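Local coordinates for protein neurotoxin (PDB 2QN0) that cleaves SNARE proteins as the zinc-dependent protease light chain of botulinum neurotoxin serotype C1, with dual substrate specificity, at residues A[78-81]-A[82-85]; A[290-293]-A[294-298]; A[347-350]-A[351-355]; A[359-362]-A[363-367]. All blocks are in the same frame, centred on the assembly; numbering follows the deposited sequence.

Contact 1: A[78-81]-A[82-85]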
loop_
_atom_site.group_PDB
_atom_site.type_symbol
_atom_site.label_atom_id
_atom_site.label_comp_id
_atom_site.label_asym_id
_atom_site.label_seq_id
_atom_site.Cartn_x
_atom_site.Cartn_y
_atom_site.Cartn_z
ATOM N N SER A 78 -0.398 -5.772 -20.469
ATOM C CA SER A 78 0.482 -5.454 -21.587
ATOM C C SER A 78 -0.129 -4.454 -22.561
ATOM O O SER A 78 0.580 -3.629 -23.131
ATOM C CB SER A 78 0.866 -6.733 -22.344
ATOM O OG SER A 78 -0.282 -7.394 -22.849
ATOM N N THR A 79 -1.443 -4.523 -22.748
ATOM C CA THR A 79 -2.126 -3.626 -23.676
ATOM C C THR A 79 -2.726 -2.406 -22.991
ATOM O O THR A 79 -2.967 -2.416 -21.783
ATOM C CB THR A 79 -3.262 -4.356 -24.413
ATOM O OG1 THR A 79 -4.263 -4.751 -23.469
ATOM C CG2 THR A 79 -2.728 -5.592 -25.126
ATOM N N ASP A 80 -2.972 -1.355 -23.770
ATOM C CA ASP A 80 -3.561 -0.134 -23.236
ATOM C C ASP A 80 -4.959 -0.433 -22.712
ATOM O O ASP A 80 -5.419 0.184 -21.749
ATOM C CB ASP A 80 -3.631 0.945 -24.320
ATOM C CG ASP A 80 -2.303 1.646 -24.535
ATOM O OD1 ASP A 80 -1.274 1.154 -24.024
ATOM O OD2 ASP A 80 -2.287 2.690 -25.219
ATOM N N SER A 81 -5.633 -1.383 -23.352
ATOM C CA SER A 81 -6.973 -1.771 -22.935
ATOM C C SER A 81 -6.920 -2.351 -21.519
ATOM O O SER A 81 -7.788 -2.078 -20.691
ATOM C CB SER A 81 -7.541 -2.813 -23.899
ATOM O OG SER A 81 -8.862 -3.167 -23.530
ATOM N N ASP A 82 -5.896 -3.158 -21.257
ATOM C CA ASP A 82 -5.704 -3.771 -19.946
ATOM C C ASP A 82 -5.431 -2.692 -18.906
ATOM O O ASP A 82 -5.973 -2.723 -17.802
ATOM C CB ASP A 82 -4.518 -4.736 -19.985
ATOM C CG ASP A 82 -4.936 -6.166 -20.261
ATOM O OD1 ASP A 82 -5.794 -6.380 -21.144
ATOM O OD2 ASP A 82 -4.400 -7.077 -19.593
ATOM N N LYS A 83 -4.586 -1.736 -19.274
ATOM C CA LYS A 83 -4.221 -0.648 -18.376
ATOM C C LYS A 83 -5.417 0.224 -18.026
ATOM O O LYS A 83 -5.553 0.676 -16.889
ATOM C CB LYS A 83 -3.109 0.194 -19.004
ATOM C CG LYS A 83 -1.833 -0.597 -19.241
ATOM C CD LYS A 83 -0.715 0.258 -19.804
ATOM C CE LYS A 83 0.570 -0.554 -19.918
ATOM N NZ LYS A 83 1.718 0.266 -20.387
ATOM N N ASP A 84 -6.291 0.451 -19.002
ATOM C CA ASP A 84 -7.476 1.264 -18.774
ATOM C C ASP A 84 -8.370 0.582 -17.739
ATOM O O ASP A 84 -8.878 1.220 -16.817
ATOM C CB ASP A 84 -8.252 1.449 -20.084
ATOM C CG ASP A 84 -9.431 2.383 -19.931
ATOM O OD1 ASP A 84 -9.210 3.599 -19.734
ATOM O OD2 ASP A 84 -10.582 1.905 -19.999
ATOM N N THR A 85 -8.561 -0.721 -17.901
ATOM C CA THR A 85 -9.392 -1.478 -16.978
ATOM C C THR A 85 -8.782 -1.473 -15.577
ATOM O O THR A 85 -9.484 -1.251 -14.591
ATOM C CB THR A 85 -9.566 -2.924 -17.474
ATOM O OG1 THR A 85 -10.336 -2.911 -18.683
ATOM C CG2 THR A 85 -10.283 -3.771 -16.435
HETATM O O HOH W 1 0.984 2.198 -22.403
HETATM O O HOH W 2 -8.226 -5.487 -21.845
HETATM O O HOH W 3 -10.543 -0.907 -21.330
#
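T79 points its hydroxyl forward into the first turn of helix 80-97 and meets D82 there: D82 N donates to T79 OG1 over 3.2 Å, a somewhat bent bond with 152° at the hydrogen. The torsion behind it places OG1 between T79's own backbone N and carbonyl carbon (chi1 64°). Ordinary helical bonds then take over, with K83 N donating to T79 O, D84 N to D80 O and T85 N to S81 O.

The methylene CG of K83 also rests against a carbonyl, 3.3 Å from T79 O, and beyond it the lysine runs out fully extended past D80.

Water does the rest of the joining. K83 NZ and D80 OD1 stand 4.8 Å apart, too far for direct contact, and a water links them, donating to the carboxylate and accepting from the amine; the lysine also has a salt bridge to D48. A second water gives a 2.7 Å bond to D82 OD1 and joins it to S81 OG, while D82 OD2 takes the backbone N of L77. The third donates to both S81 O and D84 OD2. D84 is further held by K88 and by Y10 N.

The three acids of the first turns would probably interact favourably with the helix dipole. With T79 as the N-cap of helix 80-97, this is a capped helix start on the surface of the protease.

Contact 2: A[290-293]-A[294-298]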
loop_
_atom_site.group_PDB
_atom_site.type_symbol
_atom_site.label_atom_id
_atom_site.label_comp_id
_atom_site.label_asym_id
_atom_site.label_seq_id
_atom_site.Cartn_x
_atom_site.Cartn_y
_atom_site.Cartn_z
ATOM N N GLU A 290 8.300 0.687 19.542
ATOM C CA GLU A 290 7.564 1.926 19.737
ATOM C C GLU A 290 8.492 2.987 20.325
ATOM O O GLU A 290 8.462 4.144 19.909
ATOM C CB GLU A 290 6.372 1.717 20.667
ATOM C CG GLU A 290 5.496 2.951 20.778
ATOM C CD GLU A 290 4.220 2.710 21.550
ATOM O OE1 GLU A 290 3.865 1.532 21.772
ATOM O OE2 GLU A 290 3.561 3.704 21.924
ATOM N N GLU A 291 9.317 2.590 21.292
ATOM C CA GLU A 291 10.259 3.517 21.919
ATOM C C GLU A 291 11.323 3.945 20.908
ATOM O O GLU A 291 11.788 5.084 20.923
ATOM C CB GLU A 291 10.932 2.859 23.131
ATOM C CG GLU A 291 10.004 2.575 24.307
ATOM C CD GLU A 291 9.445 3.837 24.943
ATOM O OE1 GLU A 291 10.069 4.908 24.795
ATOM O OE2 GLU A 291 8.388 3.758 25.607
ATOM N N LYS A 292 11.706 3.022 20.031
ATOM C CA LYS A 292 12.699 3.312 19.008
ATOM C C LYS A 292 12.121 4.387 18.080
ATOM O O LYS A 292 12.813 5.330 17.692
ATOM C CB LYS A 292 13.020 2.041 18.219
ATOM C CG LYS A 292 14.200 2.157 17.275
ATOM C CD LYS A 292 14.443 0.831 16.561
ATOM C CE LYS A 292 15.654 0.893 15.643
ATOM N NZ LYS A 292 16.913 1.152 16.389
ATOM N N ALA A 293 10.845 4.243 17.739
ATOM C CA ALA A 293 10.172 5.211 16.875
ATOM C C ALA A 293 10.126 6.570 17.570
ATOM O O ALA A 293 10.364 7.604 16.946
ATOM C CB ALA A 293 8.754 4.735 16.550
ATOM N N LEU A 294 9.821 6.570 18.862
ATOM C CA LEU A 294 9.768 7.825 19.607
ATOM C C LEU A 294 11.123 8.531 19.563
ATOM O O LEU A 294 11.182 9.753 19.406
ATOM C CB LEU A 294 9.348 7.572 21.061
ATOM C CG LEU A 294 9.284 8.795 21.985
ATOM C CD1 LEU A 294 8.371 9.866 21.396
ATOM C CD2 LEU A 294 8.780 8.361 23.349
ATOM N N ASP A 295 12.210 7.776 19.691
ATOM C CA ASP A 295 13.540 8.382 19.645
ATOM C C ASP A 295 13.816 8.974 18.272
ATOM O O ASP A 295 14.447 10.026 18.160
ATOM C CB ASP A 295 14.636 7.368 19.988
ATOM C CG ASP A 295 14.696 7.054 21.472
ATOM O OD1 ASP A 295 14.471 7.977 22.284
ATOM O OD2 ASP A 295 14.986 5.890 21.824
ATOM N N TYR A 296 13.356 8.298 17.223
ATOM C CA TYR A 296 13.555 8.819 15.875
ATOM C C TYR A 296 12.735 10.097 15.712
ATOM O O TYR A 296 13.153 11.025 15.019
ATOM C CB TYR A 296 13.139 7.785 14.820
ATOM C CG TYR A 296 14.175 6.710 14.566
ATOM C CD1 TYR A 296 15.474 7.043 14.180
ATOM C CD2 TYR A 296 13.848 5.359 14.678
ATOM C CE1 TYR A 296 16.422 6.052 13.908
ATOM C CE2 TYR A 296 14.785 4.362 14.408
ATOM C CZ TYR A 296 16.067 4.714 14.023
ATOM O OH TYR A 296 16.990 3.730 13.751
ATOM N N TYR A 297 11.570 10.146 16.352
ATOM C CA TYR A 297 10.718 11.330 16.278
ATOM C C TYR A 297 11.377 12.495 17.008
ATOM O O TYR A 297 11.285 13.641 16.572
ATOM C CB TYR A 297 9.336 11.045 16.883
ATOM C CG TYR A 297 8.329 10.473 15.899
ATOM C CD1 TYR A 297 8.734 9.613 14.872
ATOM C CD2 TYR A 297 6.973 10.787 16.001
ATOM C CE1 TYR A 297 7.805 9.082 13.965
ATOM C CE2 TYR A 297 6.037 10.257 15.104
ATOM C CZ TYR A 297 6.462 9.409 14.091
ATOM O OH TYR A 297 5.542 8.885 13.211
ATOM N N ARG A 298 12.041 12.207 18.125
ATOM C CA ARG A 298 12.718 13.257 18.876
ATOM C C ARG A 298 13.834 13.839 18.023
ATOM O O ARG A 298 14.072 15.048 18.037
ATOM C CB ARG A 298 13.294 12.702 20.184
ATOM C CG ARG A 298 12.238 12.358 21.220
ATOM C CD ARG A 298 12.867 11.762 22.476
ATOM N NE ARG A 298 11.859 11.348 23.450
ATOM C CZ ARG A 298 11.081 12.186 24.129
ATOM N NH1 ARG A 298 11.188 13.497 23.949
ATOM N NH2 ARG A 298 10.188 11.711 24.988
HETATM O O HOH W 4 18.309 3.525 16.737
#
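L294, D295, Y296 and Y297 donate their backbone N-H groups in turn to the carbonyls of E290, E291, K292 and A293 in a regular alpha-helical ladder, for example L294 N to E290 O at 3.0 Å and Y297 N to A293 O at 2.9 Å.

On the outer side K292 and Y296, one turn apart, run side by side in the same direction. The lysine chain runs along the CE2 side of the ring: CG lies 3.7 Å from Y296 CE2, and CE comes equally near the phenol oxygen. A bend at the last torsion (chi4 63°) then turns the amine, and a water bridges the tips, accepting from K292 NZ at 2.8 Å and lying 3.3 Å from Y296 OH. At the other end of the same ring, CD2 sits 3.2 Å from K292 O.

E291 and L294 also point the same way, with E291 OE1 4.0 Å from the methyl CD2 of L294; that carboxylate oxygen is held by a salt bridge to R344. Y297 leans its CD1 to within 3.3 Å of A293 O, and its hydroxyl bonds to Y239 O.

The buried side of helix 283-304 faces helix 344-357. L294 packs on R344 and F347, E290 on F347 and Y351, and Y297 sets edge-to-face with both F347 and Y330, while A293 and Y297 rest on the loop residue I241.

Contact 3: A[347-350]-A[351-355]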
loop_
_atom_site.group_PDB
_atom_site.type_symbol
_atom_site.label_atom_id
_atom_site.label_comp_id
_atom_site.label_asym_id
_atom_site.label_seq_id
_atom_site.Cartn_x
_atom_site.Cartn_y
_atom_site.Cartn_z
ATOM N N PHE A 347 2.199 11.210 20.945
ATOM C CA PHE A 347 2.925 10.192 20.194
ATOM C C PHE A 347 2.300 8.815 20.388
ATOM O O PHE A 347 2.060 8.085 19.426
ATOM C CB PHE A 347 4.386 10.119 20.632
ATOM C CG PHE A 347 5.129 8.969 20.023
ATOM C CD1 PHE A 347 5.625 9.050 18.725
ATOM C CD2 PHE A 347 5.283 7.777 20.724
ATOM C CE1 PHE A 347 6.262 7.964 18.134
ATOM C CE2 PHE A 347 5.916 6.684 20.144
ATOM C CZ PHE A 347 6.407 6.775 18.846
ATOM N N VAL A 348 2.059 8.452 21.643
ATOM C CA VAL A 348 1.475 7.155 21.947
ATOM C C VAL A 348 0.148 6.956 21.225
ATOM O O VAL A 348 -0.125 5.875 20.699
ATOM C CB VAL A 348 1.259 6.990 23.470
ATOM C CG1 VAL A 348 0.415 5.757 23.754
ATOM C CG2 VAL A 348 2.606 6.867 24.160
ATOM N N GLU A 349 -0.670 8.002 21.199
ATOM C CA GLU A 349 -1.968 7.939 20.541
ATOM C C GLU A 349 -1.795 7.721 19.039
ATOM O O GLU A 349 -2.483 6.894 18.439
ATOM C CB GLU A 349 -2.749 9.231 20.799
ATOM C CG GLU A 349 -4.069 9.323 20.050
ATOM C CD GLU A 349 -4.809 10.617 20.331
ATOM O OE1 GLU A 349 -4.187 11.695 20.223
ATOM O OE2 GLU A 349 -6.015 10.557 20.652
ATOM N N LEU A 350 -0.871 8.464 18.438
ATOM C CA LEU A 350 -0.604 8.340 17.009
ATOM C C LEU A 350 -0.069 6.950 16.677
ATOM O O LEU A 350 -0.548 6.290 15.746
ATOM C CB LEU A 350 0.415 9.395 16.570
ATOM C CG LEU A 350 0.900 9.310 15.118
ATOM C CD1 LEU A 350 -0.291 9.456 14.172
ATOM C CD2 LEU A 350 1.928 10.406 14.856
ATOM N N TYR A 351 0.923 6.502 17.440
ATOM C CA TYR A 351 1.508 5.193 17.197
ATOM C C TYR A 351 0.447 4.102 17.279
ATOM O O TYR A 351 0.447 3.172 16.474
ATOM C CB TYR A 351 2.623 4.900 18.206
ATOM C CG TYR A 351 3.490 3.723 17.820
ATOM C CD1 TYR A 351 4.568 3.881 16.950
ATOM C CD2 TYR A 351 3.222 2.444 18.310
ATOM C CE1 TYR A 351 5.362 2.796 16.578
ATOM C CE2 TYR A 351 4.008 1.353 17.944
ATOM C CZ TYR A 351 5.073 1.534 17.081
ATOM O OH TYR A 351 5.850 0.458 16.714
ATOM N N ASN A 352 -0.455 4.213 18.251
ATOM C CA ASN A 352 -1.509 3.218 18.412
ATOM C C ASN A 352 -2.441 3.222 17.206
ATOM O O ASN A 352 -2.845 2.167 16.722
ATOM C CB ASN A 352 -2.315 3.478 19.683
ATOM C CG ASN A 352 -3.383 2.430 19.908
ATOM O OD1 ASN A 352 -4.572 2.690 19.742
ATOM N ND2 ASN A 352 -2.958 1.225 20.272
ATOM N N GLU A 353 -2.784 4.413 16.725
ATOM C CA GLU A 353 -3.651 4.530 15.555
ATOM C C GLU A 353 -3.033 3.823 14.355
ATOM O O GLU A 353 -3.673 3.004 13.697
ATOM C CB GLU A 353 -3.855 5.999 15.185
ATOM C CG GLU A 353 -4.909 6.730 15.987
ATOM C CD GLU A 353 -4.948 8.205 15.651
ATOM O OE1 GLU A 353 -4.741 8.548 14.465
ATOM O OE2 GLU A 353 -5.192 9.019 16.566
ATOM N N LEU A 354 -1.777 4.157 14.079
ATOM C CA LEU A 354 -1.053 3.605 12.938
ATOM C C LEU A 354 -0.807 2.103 12.955
ATOM O O LEU A 354 -0.701 1.485 11.896
ATOM C CB LEU A 354 0.296 4.318 12.794
ATOM C CG LEU A 354 0.229 5.830 12.581
ATOM C CD1 LEU A 354 1.633 6.404 12.573
ATOM C CD2 LEU A 354 -0.486 6.128 11.260
ATOM N N THR A 355 -0.726 1.514 14.145
ATOM C CA THR A 355 -0.441 0.087 14.261
ATOM C C THR A 355 -1.576 -0.810 14.734
ATOM O O THR A 355 -1.525 -2.025 14.527
ATOM C CB THR A 355 0.755 -0.154 15.208
ATOM O OG1 THR A 355 0.459 0.403 16.496
ATOM C CG2 THR A 355 2.014 0.491 14.654
HETATM O O HOH W 5 -4.960 5.744 19.382
#
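E353 folds back along the preceding turn onto E349, and can be followed atom by atom. Its CB lies 3.4 Å from L350 O. CG leaves beside the backbone N (chi1 -82°), which brings it 3.5 Å from E349 O, and the extended chain then carries the carboxylate alongside the E349 side chain. At the tip, E353 OE2 touches E349 CG at 3.7 Å. The two carboxylates are turned 64° apart, and E349 OE2 approaches E353 OE2 to 4.4 Å.

On the buried side L350 and L354 meet at a slant, with L350 CG 3.9 Å from the methyl CD1 of L354. F347 and Y351 run side by side: Y351 CB lies over one face of the F347 ring, towards its rim, and F347 CZ reaches Y351 CD1 at 3.9 Å. The rings themselves meet obliquely, their planes 31° apart. One turn further on, T355 ties back to Y351, its OG1 donating to Y351 O over 2.8 Å. T355 N donates to the same oxygen from the opposite face, and CG2 of T355 sits over one face of the Y351 ring, toward its rim. A water tied to E349 O and N352 OD1 spans the polar side.

Two carboxylates this close would probably repel if both are ionised, but E353 has salt bridges from OE1 to R109 and from OE2 to R331. These arginines probably offset the repulsion and let E353 lie against E349, while leucines and aromatic rings occupy the buried side of helix 344-357.

Contact 4: A[359-362]-A[363-367]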
loop_
_atom_site.group_PDB
_atom_site.type_symbol
_atom_site.label_atom_id
_atom_site.label_comp_id
_atom_site.label_asym_id
_atom_site.label_seq_id
_atom_site.Cartn_x
_atom_site.Cartn_y
_atom_site.Cartn_z
ATOM N N THR A 359 -5.902 -1.124 10.544
ATOM C CA THR A 359 -5.495 -2.502 10.280
ATOM C C THR A 359 -6.543 -3.232 9.442
ATOM O O THR A 359 -7.727 -2.905 9.492
ATOM C CB THR A 359 -5.328 -3.305 11.591
ATOM O OG1 THR A 359 -6.608 -3.455 12.220
ATOM C CG2 THR A 359 -4.379 -2.584 12.548
ATOM N N GLU A 360 -6.096 -4.227 8.683
ATOM C CA GLU A 360 -6.994 -5.020 7.841
ATOM C C GLU A 360 -8.126 -5.626 8.676
ATOM O O GLU A 360 -9.300 -5.589 8.293
ATOM C CB GLU A 360 -6.210 -6.147 7.170
ATOM C CG GLU A 360 -7.033 -6.988 6.200
ATOM C CD GLU A 360 -6.278 -8.210 5.715
ATOM O OE1 GLU A 360 -5.058 -8.093 5.466
ATOM O OE2 GLU A 360 -6.905 -9.283 5.571
ATOM N N PHE A 361 -7.749 -6.196 9.816
ATOM C CA PHE A 361 -8.688 -6.825 10.738
ATOM C C PHE A 361 -9.805 -5.864 11.147
ATOM O O PHE A 361 -10.978 -6.239 11.194
ATOM C CB PHE A 361 -7.935 -7.294 11.987
ATOM C CG PHE A 361 -8.760 -8.144 12.910
ATOM C CD1 PHE A 361 -8.904 -9.508 12.676
ATOM C CD2 PHE A 361 -9.401 -7.579 14.006
ATOM C CE1 PHE A 361 -9.679 -10.299 13.523
ATOM C CE2 PHE A 361 -10.177 -8.361 14.857
ATOM C CZ PHE A 361 -10.315 -9.723 14.614
ATOM N N ASN A 362 -9.437 -4.624 11.451
ATOM C CA ASN A 362 -10.412 -3.624 11.861
ATOM C C ASN A 362 -11.272 -3.208 10.669
ATOM O O ASN A 362 -12.480 -3.018 10.805
ATOM C CB ASN A 362 -9.690 -2.412 12.465
ATOM C CG ASN A 362 -10.624 -1.488 13.224
ATOM O OD1 ASN A 362 -11.644 -1.923 13.765
ATOM N ND2 ASN A 362 -10.268 -0.205 13.288
ATOM N N TYR A 363 -10.661 -3.083 9.493
ATOM C CA TYR A 363 -11.430 -2.693 8.311
ATOM C C TYR A 363 -12.522 -3.718 8.000
ATOM O O TYR A 363 -13.636 -3.348 7.631
ATOM C CB TYR A 363 -10.528 -2.544 7.078
ATOM C CG TYR A 363 -9.387 -1.561 7.236
ATOM C CD1 TYR A 363 -9.514 -0.427 8.041
ATOM C CD2 TYR A 363 -8.185 -1.752 6.555
ATOM C CE1 TYR A 363 -8.466 0.490 8.165
ATOM C CE2 TYR A 363 -7.140 -0.843 6.667
ATOM C CZ TYR A 363 -7.286 0.274 7.475
ATOM O OH TYR A 363 -6.244 1.171 7.587
ATOM N N ALA A 364 -12.208 -5.003 8.147
ATOM C CA ALA A 364 -13.189 -6.050 7.859
ATOM C C ALA A 364 -14.457 -5.844 8.678
ATOM O O ALA A 364 -15.565 -6.037 8.178
ATOM C CB ALA A 364 -12.596 -7.432 8.145
ATOM N N LYS A 365 -14.292 -5.451 9.937
ATOM C CA LYS A 365 -15.436 -5.209 10.806
ATOM C C LYS A 365 -16.170 -3.934 10.400
ATOM O O LYS A 365 -17.397 -3.917 10.291
ATOM C CB LYS A 365 -14.981 -5.081 12.264
ATOM C CG LYS A 365 -14.406 -6.362 12.849
ATOM C CD LYS A 365 -14.005 -6.184 14.310
ATOM C CE LYS A 365 -12.874 -5.178 14.466
ATOM N NZ LYS A 365 -12.461 -5.020 15.891
ATOM N N ILE A 366 -15.415 -2.867 10.169
ATOM C CA ILE A 366 -16.009 -1.586 9.803
ATOM C C ILE A 366 -16.757 -1.592 8.470
ATOM O O ILE A 366 -17.840 -1.010 8.362
ATOM C CB ILE A 366 -14.934 -0.480 9.805
ATOM C CG1 ILE A 366 -14.406 -0.299 11.233
ATOM C CG2 ILE A 366 -15.517 0.834 9.277
ATOM C CD1 ILE A 366 -13.228 0.641 11.343
ATOM N N TYR A 367 -16.197 -2.248 7.459
ATOM C CA TYR A 367 -16.847 -2.310 6.147
ATOM C C TYR A 367 -17.848 -3.458 6.067
ATOM O O TYR A 367 -18.476 -3.676 5.034
ATOM C CB TYR A 367 -15.797 -2.450 5.043
ATOM C CG TYR A 367 -15.009 -1.177 4.810
ATOM C CD1 TYR A 367 -15.296 -0.342 3.729
ATOM C CD2 TYR A 367 -14.006 -0.786 5.697
ATOM C CE1 TYR A 367 -14.601 0.859 3.538
ATOM C CE2 TYR A 367 -13.310 0.409 5.518
ATOM C CZ TYR A 367 -13.613 1.226 4.440
ATOM O OH TYR A 367 -12.937 2.415 4.280
#
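Y363 lays its ring flat beneath the carbonyl of T359: the oxygen stands 3.0 Å above the ring plane, over its centre. The same T359 O receives Y363 N at 2.9 Å, so one residue grips it by an N-H and covers it with a ring. CG placed beside Y363's own backbone N (chi1 -57°) folds the ring back to that spot. Next along, N362 spreads its amide between two residues of the following turn, OD1 lying 3.5 Å from K365 CE and ND2 3.6 Å from the methyl CD1 of I366. N362 O accepts from I366 N at 3.0 Å, plus a weak bond from K365 N. The lysine amine ends obliquely near the F361 ring, K365 NZ being 4.2 Å from CE2 of F361.

A second layer sets these groups in place. T359 is the N-cap, its OG1 taking N362 N at 3.2 Å, and ND2 of N362 is bonded to I357 O. Y363 OH reaches N232 OD1 on helix 223-238, which anchors the far end of the ring, while I102 and L106 of helix 101-112 pack against it.

Outermost is the metal centre. E360 OE1 bonds to ND1 of H229, which would fix the rotation of that imidazole; OE2 is itself held by R372 and N371. H229 and H233, the two histidines of the HExxH motif, bind the zinc together with E269. A carboxylate behind a zinc-bound histidine is a second-shell arrangement familiar from zinc proteases.

Overall arrangement
Contacts 2 and 3 pack together and contact 4 follows along the chain, while contact 1 lies far from all three. The centres of contacts 2 and 3 are 12 Å apart: E290 CG comes 3.4 Å from Y351 CD2, and L294 N equally near F347 CZ. The chain then passes from helix 344-357 into helix 360-366, so contact 4 adjoins contact 3 in sequence without touching it otherwise, their centres about 17 Å apart. It is contact 4 that reaches the active site, the side chain of E360 lying about 7 Å from the zinc. Contact 1 starts helix 80-97 across the chain's centre from contacts 2 and 3, its centre about 43 Å from that of contact 2.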